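Local coordinates for protein peptidase M42 (Thaumarchaeota archaeon SCGC AB-539-E09, PDB 5DS0) that probably acts as a TET aminopeptidase of the M42 family, a dodecameric enzyme that trims peptides from their N-terminus with paired metal ions, at residues Gly65-Val70 with Ala210-Glu215. Residues are numbered along the deposited sequence; the frame is centred on the assembly and turned at random.
With CO (cobalt (II) ion), chain T; CO (cobalt (II) ion), chain U.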
loop_
_atom_site.group_PDB
_atom_site.type_symbol
_atom_site.label_atom_id
_atom_site.label_comp_id
_atom_site.label_asym_id
_atom_site.label_seq_id
_atom_site.Cartn_x
_atom_site.Cartn_y
_atom_site.Cartn_z
ATOM N N GLY C 65 -3.348 22.798 -42.724
ATOM C CA GLY C 65 -3.999 22.916 -41.415
ATOM C C GLY C 65 -5.183 21.977 -41.364
ATOM O O GLY C 65 -6.015 21.997 -42.259
ATOM N N HIS C 66 -5.257 21.128 -40.351
ATOM C CA HIS C 66 -6.297 20.102 -40.337
ATOM C C HIS C 66 -7.629 20.667 -39.870
ATOM O O HIS C 66 -7.682 21.432 -38.912
ATOM C CB HIS C 66 -5.878 18.857 -39.526
ATOM C CG HIS C 66 -5.740 19.081 -38.051
ATOM N ND1 HIS C 66 -6.791 18.934 -37.173
ATOM C CD2 HIS C 66 -4.658 19.381 -37.294
ATOM C CE1 HIS C 66 -6.370 19.160 -35.940
ATOM N NE2 HIS C 66 -5.081 19.440 -35.986
ATOM N N THR C 67 -8.704 20.287 -40.562
ATOM C CA THR C 67 -10.029 20.779 -40.237
ATOM C C THR C 67 -10.820 19.826 -39.374
ATOM O O THR C 67 -11.925 20.158 -38.941
ATOM C CB THR C 67 -10.842 21.030 -41.495
ATOM O OG1 THR C 67 -10.833 19.840 -42.298
ATOM C CG2 THR C 67 -10.264 22.181 -42.273
ATOM N N ASP C 68 -10.305 18.627 -39.144
ATOM C CA ASP C 68 -10.968 17.734 -38.195
ATOM C C ASP C 68 -10.740 18.241 -36.781
ATOM O O ASP C 68 -9.717 18.860 -36.484
ATOM C CB ASP C 68 -10.546 16.264 -38.351
ATOM C CG ASP C 68 -9.098 16.010 -37.997
ATOM O OD1 ASP C 68 -8.222 16.782 -38.441
ATOM O OD2 ASP C 68 -8.826 15.004 -37.308
ATOM N N GLU C 69 -11.729 18.009 -35.933
ATOM C CA GLU C 69 -11.667 18.360 -34.523
ATOM C C GLU C 69 -11.826 17.097 -33.698
ATOM O O GLU C 69 -12.412 16.104 -34.129
ATOM C CB GLU C 69 -12.782 19.345 -34.156
ATOM C CG GLU C 69 -14.187 18.814 -34.466
ATOM C CD GLU C 69 -15.305 19.768 -34.095
ATOM O OE1 GLU C 69 -15.317 20.241 -32.924
ATOM O OE2 GLU C 69 -16.167 20.025 -34.967
ATOM N N VAL C 70 -11.333 17.136 -32.479
ATOM C CA VAL C 70 -11.591 16.027 -31.589
ATOM C C VAL C 70 -13.091 15.934 -31.383
ATOM O O VAL C 70 -13.787 16.943 -31.381
ATOM C CB VAL C 70 -10.844 16.162 -30.257
ATOM C CG1 VAL C 70 -9.338 16.096 -30.508
ATOM C CG2 VAL C 70 -11.224 17.438 -29.521
ATOM N N ALA C 210 -6.494 21.881 -46.556
ATOM C CA ALA C 210 -7.310 21.630 -45.377
ATOM C C ALA C 210 -7.421 20.123 -45.145
ATOM O O ALA C 210 -8.345 19.470 -45.633
ATOM C CB ALA C 210 -8.684 22.244 -45.566
ATOM N N THR C 211 -6.453 19.576 -44.426
ATOM C CA THR C 211 -6.329 18.139 -44.275
ATOM C C THR C 211 -7.375 17.556 -43.343
ATOM O O THR C 211 -7.926 18.257 -42.499
ATOM C CB THR C 211 -4.924 17.769 -43.745
ATOM O OG1 THR C 211 -4.542 18.680 -42.706
ATOM C CG2 THR C 211 -3.907 17.851 -44.850
ATOM N N VAL C 212 -7.601 16.254 -43.482
ATOM C CA VAL C 212 -8.533 15.527 -42.626
ATOM C C VAL C 212 -7.808 14.507 -41.762
ATOM O O VAL C 212 -6.666 14.139 -42.030
ATOM C CB VAL C 212 -9.640 14.812 -43.442
ATOM C CG1 VAL C 212 -10.502 15.836 -44.167
ATOM C CG2 VAL C 212 -9.056 13.798 -44.417
ATOM N N GLN C 213 -8.491 14.072 -40.713
ATOM C CA GLN C 213 -8.029 12.982 -39.867
ATOM C C GLN C 213 -6.623 13.131 -39.265
ATOM O O GLN C 213 -5.923 12.139 -39.109
ATOM C CB GLN C 213 -8.145 11.653 -40.641
ATOM C CG GLN C 213 -9.587 11.283 -40.942
ATOM C CD GLN C 213 -9.750 9.885 -41.491
ATOM O OE1 GLN C 213 -9.231 8.905 -40.948
ATOM N NE2 GLN C 213 -10.516 9.778 -42.548
ATOM N N GLU C 214 -6.223 14.349 -38.898
ATOM C CA GLU C 214 -4.973 14.550 -38.143
ATOM C C GLU C 214 -5.084 13.966 -36.748
ATOM O O GLU C 214 -4.170 13.302 -36.285
ATOM C CB GLU C 214 -4.631 16.033 -38.006
ATOM C CG GLU C 214 -3.224 16.367 -37.487
ATOM C CD GLU C 214 -3.048 16.460 -35.952
ATOM O OE1 GLU C 214 -3.990 16.811 -35.188
ATOM O OE2 GLU C 214 -1.918 16.201 -35.484
ATOM N N GLU C 215 -6.215 14.201 -36.082
ATOM C CA GLU C 215 -6.332 13.899 -34.658
ATOM C C GLU C 215 -6.332 12.385 -34.365
ATOM O O GLU C 215 -6.182 11.993 -33.209
ATOM C CB GLU C 215 -7.569 14.574 -34.028
ATOM C CG GLU C 215 -7.589 16.095 -34.116
ATOM C CD GLU C 215 -6.680 16.821 -33.107
ATOM O OE1 GLU C 215 -5.744 16.203 -32.593
ATOM O OE2 GLU C 215 -6.900 18.028 -32.816
HETATM CO CO CO T . -3.848 19.653 -34.313
HETATM CO CO CO U . -4.921 18.373 -31.914
#
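His66 and Glu215 each hold one of two cobalt ions: His66 NE2 lies 2.1 Å from the first, while OE1 and OE2 of Glu215 grip the second at 2.4 and 2.2 Å. Asp180 bridges the ions; Glu237 completes the first site, where Glu214 OE1 stands 3.0 Å from the cobalt, beyond bonding length; His325 joins the second. Glu214 lies over one face of the imidazole, its CB 3.5 Å from the His66 ring centroid in a CH-pi contact, whereas Glu215 reaches the ring edge, its carboxylate plane turned 77° from the ring. In the second shell, His66 ND1 donates to Asp68 O, in the ring plane at 3.0 Å, which with the cobalt helps set the ring's rotation. Asp68 folds back, CG between backbone N and carbonyl carbon (chi1 66°), and OD2 takes the Glu215 N-H through its syn lone pair at 3.0 Å; Ser20 also bonds OD2. A leucine in place of Asp68 would probably leave the Glu215 amide without its acceptor and let that glutamate shift. Thr67 N bonds Thr211 O at 2.9 Å (N-H...O angle 163°), beside the parallel pairing of strands 60-66 and 205-211. With ND1 turned to Asp68 O, NE2 is left for cobalt, consistent with a co-catalytic M42 centre.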